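Local structure of beta-hydroxyacyl-(Acyl-carrier-protein) dehydratase FabA/FabZ (6QSR) at residues F67-Q70 and D71-P75; G88-S91 and G92-K96; Q163-K166 and T167-I170. The protein pairs with a second chain in a dehydratase heterocomplex for aryl polyene pigment biosynthesis and probably removes water from carrier-bound 3-hydroxyacyl chains. All blocks are in the same frame, centred on the assembly; numbering follows the deposited sequence.

Contact 1. Residues F67-Q70 and D71-P75; sequences FLNQ and DGHLP
Asn69 and His73 meet across a tight chain reversal, their side chains crossing at a slant, and the Asn69 amide is the polar organiser. Two backbone N-H groups, those of Asp71 and His73, grip Asn69 OD1, each at 3.0 Å but from opposite faces of the amide plane; the first closes an Asx turn. With CG held between its own backbone N and carbonyl carbon (chi1 67°), Asn69 folds its side chain back over the loop. The backbone adds a type I turn, Gly72 N to Asn69 O at 3.0 Å, and a nearly straight bond from Asn69 N to His73 O of 2.7 Å. Gly72, with a positive phi of 85°, completes the pattern of a type I turn with a G1 beta bulge. The imidazole of His73 is turned 73° from the Asn69 amide, with Asp71 O over one of its faces. On the apolar flank, Leu68 CD2 comes within 4.1 Å of Leu74 CB, while Leu74 CD1 approaches Phe67 CB at 3.8 Å. At the turn's tip a water bridges Gln70 NE2 and Asp71 OD2. The reversal leads into strand 74-75, which pairs antiparallel with strand 120-121 through Leu74 and Phe121, just ahead of helix 79-97.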
loop_
_atom_site.group_PDB
_atom_site.type_symbol
_atom_site.label_atom_id
_atom_site.label_comp_id
_atom_site.label_asym_id
_atom_site.label_seq_id
_atom_site.Cartn_x
_atom_site.Cartn_y
_atom_site.Cartn_z
ATOM N N PHE B 67 -6.131 -6.596 -8.903
ATOM C CA PHE B 67 -4.874 -5.837 -8.917
ATOM C C PHE B 67 -3.816 -6.374 -9.894
ATOM O O PHE B 67 -2.694 -5.851 -9.938
ATOM C CB PHE B 67 -4.312 -5.779 -7.491
ATOM C CG PHE B 67 -5.345 -5.427 -6.465
ATOM C CD1 PHE B 67 -5.754 -4.110 -6.301
ATOM C CD2 PHE B 67 -5.963 -6.417 -5.709
ATOM C CE1 PHE B 67 -6.736 -3.779 -5.377
ATOM C CE2 PHE B 67 -6.954 -6.095 -4.784
ATOM C CZ PHE B 67 -7.335 -4.771 -4.618
ATOM N N LEU B 68 -4.161 -7.396 -10.678
ATOM C CA LEU B 68 -3.216 -7.961 -11.656
ATOM C C LEU B 68 -3.095 -7.038 -12.865
ATOM O O LEU B 68 -4.073 -6.392 -13.264
ATOM C CB LEU B 68 -3.652 -9.349 -12.130
ATOM C CG LEU B 68 -3.978 -10.391 -11.061
ATOM C CD1 LEU B 68 -4.396 -11.698 -11.716
ATOM C CD2 LEU B 68 -2.812 -10.584 -10.112
ATOM N N ASN B 69 -1.892 -6.982 -13.434
ATOM C CA ASN B 69 -1.613 -6.148 -14.606
ATOM C C ASN B 69 -2.083 -6.896 -15.875
ATOM O O ASN B 69 -2.594 -8.024 -15.792
ATOM C CB ASN B 69 -0.118 -5.745 -14.653
ATOM C CG ASN B 69 0.809 -6.923 -14.903
ATOM O OD1 ASN B 69 0.385 -7.973 -15.379
ATOM N ND2 ASN B 69 2.092 -6.751 -14.577
ATOM N N GLN B 70 -1.898 -6.281 -17.035
ATOM C CA GLN B 70 -2.407 -6.843 -18.300
ATOM C C GLN B 70 -1.823 -8.222 -18.667
ATOM O O GLN B 70 -2.425 -8.968 -19.445
ATOM C CB GLN B 70 -2.215 -5.844 -19.452
ATOM C CG GLN B 70 -0.767 -5.531 -19.811
ATOM C CD GLN B 70 -0.626 -4.268 -20.650
ATOM O OE1 GLN B 70 -1.078 -3.193 -20.257
ATOM N NE2 GLN B 70 -0.003 -4.394 -21.808
ATOM N N ASP B 71 -0.666 -8.548 -18.101
ATOM C CA ASP B 71 -0.006 -9.828 -18.327
ATOM C C ASP B 71 -0.345 -10.897 -17.270
ATOM O O ASP B 71 0.244 -11.981 -17.275
ATOM C CB ASP B 71 1.510 -9.595 -18.410
ATOM C CG ASP B 71 1.892 -8.620 -19.522
ATOM O OD1 ASP B 71 2.841 -7.832 -19.328
ATOM O OD2 ASP B 71 1.237 -8.626 -20.590
ATOM N N GLY B 72 -1.294 -10.609 -16.378
ATOM C CA GLY B 72 -1.713 -11.555 -15.333
ATOM C C GLY B 72 -0.883 -11.569 -14.052
ATOM O O GLY B 72 -1.078 -12.455 -13.207
ATOM N N HIS B 73 0.023 -10.596 -13.891
ATOM C CA HIS B 73 0.935 -10.552 -12.740
ATOM C C HIS B 73 0.596 -9.425 -11.769
ATOM O O HIS B 73 0.037 -8.410 -12.168
ATOM C CB HIS B 73 2.393 -10.433 -13.215
ATOM C CG HIS B 73 2.756 -11.422 -14.275
ATOM N ND1 HIS B 73 2.452 -12.764 -14.169
ATOM C CD2 HIS B 73 3.368 -11.269 -15.472
ATOM C CE1 HIS B 73 2.870 -13.395 -15.249
ATOM N NE2 HIS B 73 3.427 -12.512 -16.056
ATOM N N LEU B 74 0.910 -9.640 -10.489
ATOM C CA LEU B 74 0.721 -8.636 -9.440
ATOM C C LEU B 74 1.946 -7.747 -9.390
ATOM O O LEU B 74 3.033 -8.233 -9.098
ATOM C CB LEU B 74 0.525 -9.297 -8.066
ATOM C CG LEU B 74 0.309 -8.325 -6.893
ATOM C CD1 LEU B 74 -1.051 -7.646 -6.991
ATOM C CD2 LEU B 74 0.507 -9.011 -5.536
ATOM N N PRO B 75 1.786 -6.435 -9.643
ATOM C CA PRO B 75 2.959 -5.565 -9.583
ATOM C C PRO B 75 3.658 -5.610 -8.220
ATOM O O PRO B 75 2.996 -5.765 -7.187
ATOM C CB PRO B 75 2.374 -4.178 -9.848
ATOM C CG PRO B 75 1.169 -4.436 -10.671
ATOM C CD PRO B 75 0.593 -5.701 -10.103
HETATM O O HOH W 1 1.335 -6.668 -22.457
#

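Contact 2. Residues G88-S91 and G92-K96; sequences GVWS and GWHRK
Trp90 and His94, one helical turn apart, illustrate how an i to i+4 aromatic pair can be locked by the backbone between them. His94 ND1 donates to Trp90 O at 2.9 Å, and His94 N reaches the same oxygen from the other face of its carbonyl plane at 3.3 Å, so one acceptor carries both the helical bond and the side chain. This fixes the rotation of the imidazole, whose CE1 lies over one face of the Trp90 indole, only 3.1 Å from NE1, in an oblique pair with planes 55° apart. Trp90 swings its indole under His94 because CG is anti to the backbone N (chi1 -177°). Trp93 CD1 lies over one face of the imidazole, 3.4 Å above its centre. Trp90 also meets Phe143 edge-to-face, and Val47 of strand 43-48 packs against the side chains of Trp90, Trp93 and His94. To this tight part, with Trp90 and Val89 buried, belongs the equally buried Gly92, which closes on Gly88 O through its N at 2.9 Å.

The partly exposed side, along Ser91 and Arg95, is looser. Ser91 OG turns back toward the helix and meets the amide of Gln163, while Arg95 lays its CG 3.4 Å from Ser91 O before its guanidinium NH2 reaches Glu100 in a salt bridge and Ala101 O in a hydrogen bond. A long helix wrapped by a curved antiparallel sheet is the hallmark of the hotdog fold; here its sheet-facing side carries Trp90.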
loop_
_atom_site.group_PDB
_atom_site.type_symbol
_atom_site.label_atom_id
_atom_site.label_comp_id
_atom_site.label_asym_id
_atom_site.label_seq_id
_atom_site.Cartn_x
_atom_site.Cartn_y
_atom_site.Cartn_z
ATOM N N GLY B 88 -1.655 -5.472 10.161
ATOM C CA GLY B 88 -3.064 -5.378 10.546
ATOM C C GLY B 88 -3.632 -6.637 11.181
ATOM O O GLY B 88 -4.376 -6.554 12.166
ATOM N N VAL B 89 -3.279 -7.795 10.621
ATOM C CA VAL B 89 -3.681 -9.093 11.168
ATOM C C VAL B 89 -3.065 -9.286 12.560
ATOM O O VAL B 89 -3.766 -9.686 13.492
ATOM C CB VAL B 89 -3.287 -10.259 10.228
ATOM C CG1 VAL B 89 -3.446 -11.615 10.915
ATOM C CG2 VAL B 89 -4.110 -10.216 8.938
ATOM N N TRP B 90 -1.766 -9.003 12.689
ATOM C CA TRP B 90 -1.086 -9.027 13.987
ATOM C C TRP B 90 -1.841 -8.251 15.069
ATOM O O TRP B 90 -2.139 -8.810 16.129
ATOM C CB TRP B 90 0.353 -8.515 13.870
ATOM C CG TRP B 90 1.120 -8.590 15.149
ATOM C CD1 TRP B 90 1.850 -9.647 15.607
ATOM C CD2 TRP B 90 1.233 -7.563 16.135
ATOM N NE1 TRP B 90 2.419 -9.337 16.814
ATOM C CE2 TRP B 90 2.047 -8.065 17.168
ATOM C CE3 TRP B 90 0.705 -6.269 16.256
ATOM C CZ2 TRP B 90 2.354 -7.317 18.310
ATOM C CZ3 TRP B 90 1.019 -5.520 17.384
ATOM C CH2 TRP B 90 1.829 -6.049 18.401
ATOM N N SER B 91 -2.159 -6.984 14.800
ATOM C CA SER B 91 -2.833 -6.154 15.799
ATOM C C SER B 91 -4.262 -6.624 16.044
ATOM O O SER B 91 -4.722 -6.613 17.185
ATOM C CB SER B 91 -2.808 -4.670 15.424
ATOM O OG SER B 91 -3.352 -4.459 14.141
ATOM N N GLY B 92 -4.942 -7.063 14.986
ATOM C CA GLY B 92 -6.288 -7.626 15.105
ATOM C C GLY B 92 -6.384 -8.852 15.993
ATOM O O GLY B 92 -7.289 -8.941 16.828
ATOM N N TRP B 93 -5.461 -9.795 15.794
ATOM C CA TRP B 93 -5.377 -11.026 16.591
ATOM C C TRP B 93 -5.204 -10.710 18.077
ATOM O O TRP B 93 -5.893 -11.279 18.918
ATOM C CB TRP B 93 -4.228 -11.946 16.103
ATOM C CG TRP B 93 -3.675 -12.877 17.179
ATOM C CD1 TRP B 93 -2.703 -12.581 18.091
ATOM C CD2 TRP B 93 -4.069 -14.225 17.443
ATOM N NE1 TRP B 93 -2.468 -13.654 18.911
ATOM C CE2 TRP B 93 -3.290 -14.681 18.536
ATOM C CE3 TRP B 93 -5.000 -15.094 16.865
ATOM C CZ2 TRP B 93 -3.417 -15.972 19.063
ATOM C CZ3 TRP B 93 -5.129 -16.379 17.391
ATOM C CH2 TRP B 93 -4.337 -16.806 18.480
ATOM N N HIS B 94 -4.271 -9.812 18.378
ATOM C CA HIS B 94 -3.982 -9.425 19.761
ATOM C C HIS B 94 -5.105 -8.652 20.448
ATOM O O HIS B 94 -5.316 -8.824 21.649
ATOM C CB HIS B 94 -2.649 -8.677 19.834
ATOM C CG HIS B 94 -1.477 -9.584 19.668
ATOM N ND1 HIS B 94 -0.732 -9.640 18.511
ATOM C CD2 HIS B 94 -0.968 -10.531 20.491
ATOM C CE1 HIS B 94 0.207 -10.556 18.644
ATOM N NE2 HIS B 94 0.085 -11.115 19.833
ATOM N N ARG B 95 -5.831 -7.827 19.695
ATOM C CA ARG B 95 -7.056 -7.196 20.210
ATOM C C ARG B 95 -8.144 -8.227 20.548
ATOM O O ARG B 95 -8.832 -8.091 21.568
ATOM C CB ARG B 95 -7.619 -6.178 19.215
ATOM C CG ARG B 95 -6.882 -4.854 19.161
ATOM C CD ARG B 95 -7.558 -3.968 18.132
ATOM N NE ARG B 95 -7.000 -2.614 18.060
ATOM C CZ ARG B 95 -7.673 -1.468 18.229
ATOM N NH1 ARG B 95 -7.021 -0.310 18.126
ATOM N NH2 ARG B 95 -8.985 -1.441 18.485
ATOM N N LYS B 96 -8.296 -9.242 19.693
ATOM C CA LYS B 96 -9.275 -10.317 19.913
ATOM C C LYS B 96 -8.921 -11.214 21.099
ATOM O O LYS B 96 -9.810 -11.604 21.858
ATOM C CB LYS B 96 -9.461 -11.169 18.654
ATOM C CG LYS B 96 -10.092 -10.404 17.502
ATOM C CD LYS B 96 -11.183 -11.178 16.782
ATOM C CE LYS B 96 -12.122 -10.218 16.069
ATOM N NZ LYS B 96 -13.000 -10.913 15.093
#

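Contact 3. Residues Q163-K166 and T167-I170; sequences QPNK and TELI
Asn165 carries the chain from an extended conformation (psi 158°) into helix 166-174, and its carbonyl accepts the first full helical bond, from Leu169 N at 3.0 Å. Ile170 N repeats the bond to Lys166 O at the same length. Asn165 thus occupies the N-cap position, yet its amide does no capping. Glu168, at position N3, has an extended chain with CG anti to the backbone N (chi1 -165°); it reaches back to place OE2 3.3 Å from Asn165 N, a weak hydrogen bond. An N3 residue returns to the N-cap N-H in this way in a capping box, but here the reciprocal bond is missing. The helix so begun is the C-terminal one, following strand 152-162 of the hotdog sheet. Glu168 OE2 also lies 3.5 Å from Pro164 CA and near its CB. Polar ends continue outward: Asn165 OD1 is hydrogen-bonded to Lys139 NZ, and Glu168 OE1 to Tyr162 OH. Lys166 bends at chi2 (62°), bringing its CE to 4.1 Å from CD1 of Ile170 one turn further on, across whose chain it passes, before NZ donates to Val35 O of the AMP-dependent synthetase and ligase chain. Leu169 is buried, its side chain resting on Leu105 and on Met107 of strand 107-116, which Pro164 also touches.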
loop_
_atom_site.group_PDB
_atom_site.type_symbol
_atom_site.label_atom_id
_atom_site.label_comp_id
_atom_site.label_asym_id
_atom_site.label_seq_id
_atom_site.Cartn_x
_atom_site.Cartn_y
_atom_site.Cartn_z
ATOM N N GLN B 163 -3.100 3.347 13.834
ATOM C CA GLN B 163 -4.450 2.818 13.982
ATOM C C GLN B 163 -5.270 3.822 14.796
ATOM O O GLN B 163 -5.420 3.667 16.007
ATOM C CB GLN B 163 -4.387 1.429 14.637
ATOM C CG GLN B 163 -5.318 0.409 14.006
ATOM C CD GLN B 163 -5.008 -1.013 14.424
ATOM O OE1 GLN B 163 -4.865 -1.901 13.581
ATOM N NE2 GLN B 163 -4.894 -1.237 15.729
ATOM N N PRO B 164 -5.781 4.877 14.133
ATOM C CA PRO B 164 -6.488 5.930 14.854
ATOM C C PRO B 164 -7.936 5.570 15.151
ATOM O O PRO B 164 -8.510 4.707 14.478
ATOM C CB PRO B 164 -6.448 7.095 13.868
ATOM C CG PRO B 164 -6.523 6.434 12.533
ATOM C CD PRO B 164 -5.773 5.136 12.677
ATOM N N ASN B 165 -8.508 6.235 16.158
ATOM C CA ASN B 165 -9.959 6.289 16.342
ATOM C C ASN B 165 -10.551 7.120 15.214
ATOM O O ASN B 165 -9.859 7.954 14.627
ATOM C CB ASN B 165 -10.337 6.964 17.670
ATOM C CG ASN B 165 -10.011 6.114 18.878
ATOM O OD1 ASN B 165 -8.927 5.542 18.976
ATOM N ND2 ASN B 165 -10.947 6.038 19.818
ATOM N N LYS B 166 -11.838 6.910 14.943
ATOM C CA LYS B 166 -12.589 7.741 13.994
ATOM C C LYS B 166 -12.558 9.233 14.371
ATOM O O LYS B 166 -12.438 10.086 13.491
ATOM C CB LYS B 166 -14.035 7.239 13.893
ATOM C CG LYS B 166 -14.988 8.093 13.071
ATOM C CD LYS B 166 -14.575 8.208 11.615
ATOM C CE LYS B 166 -15.685 8.885 10.825
ATOM N NZ LYS B 166 -15.371 9.005 9.380
ATOM N N THR B 167 -12.663 9.540 15.666
ATOM C CA THR B 167 -12.633 10.930 16.151
ATOM C C THR B 167 -11.253 11.557 15.980
ATOM O O THR B 167 -11.134 12.730 15.622
ATOM C CB THR B 167 -13.055 11.017 17.632
ATOM O OG1 THR B 167 -14.324 10.375 17.802
ATOM C CG2 THR B 167 -13.164 12.472 18.094
ATOM N N GLU B 168 -10.217 10.765 16.239
ATOM C CA GLU B 168 -8.832 11.183 16.025
ATOM C C GLU B 168 -8.609 11.556 14.554
ATOM O O GLU B 168 -7.984 12.573 14.242
ATOM C CB GLU B 168 -7.896 10.048 16.447
ATOM C CG GLU B 168 -6.438 10.430 16.618
ATOM C CD GLU B 168 -5.600 9.292 17.188
ATOM O OE1 GLU B 168 -4.381 9.496 17.366
ATOM O OE2 GLU B 168 -6.151 8.195 17.450
ATOM N N LEU B 169 -9.153 10.732 13.667
ATOM C CA LEU B 169 -9.082 10.966 12.229
ATOM C C LEU B 169 -9.807 12.244 11.788
ATOM O O LEU B 169 -9.293 12.979 10.942
ATOM C CB LEU B 169 -9.639 9.752 11.484
ATOM C CG LEU B 169 -9.463 9.702 9.973
ATOM C CD1 LEU B 169 -7.996 9.725 9.595
ATOM C CD2 LEU B 169 -10.130 8.442 9.450
ATOM N N ILE B 170 -10.986 12.499 12.358
ATOM C CA ILE B 170 -11.733 13.751 12.121
ATOM C C ILE B 170 -10.919 14.975 12.548
ATOM O O ILE B 170 -10.857 15.968 11.817
ATOM C CB ILE B 170 -13.103 13.760 12.860
ATOM C CG1 ILE B 170 -14.068 12.755 12.218
ATOM C CG2 ILE B 170 -13.733 15.155 12.852
ATOM C CD1 ILE B 170 -15.181 12.273 13.134
#

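In the fold
Along the chain the three contacts come in series, with a loop and helix 79-97 early and the short C-terminal helix last. Contact 1 feeds strand 74-75 just before that helix, whose later turns hold contact 2; their centres are about 29 Å apart, on opposite sides of the chain's centre. Contact 3 follows strand 152-162 and opens helix 166-174. It lies about 33 Å from contact 1 but only about 18 Å from contact 2 between centres, and the two touch where Ser91 and Arg95 meet Gln163. The loop leading into the C-terminal helix thus lies against helix 79-97, with a probable hydrogen bond from Ser91, while contacts 1 and 3 each reach the partner chain of the heterocomplex.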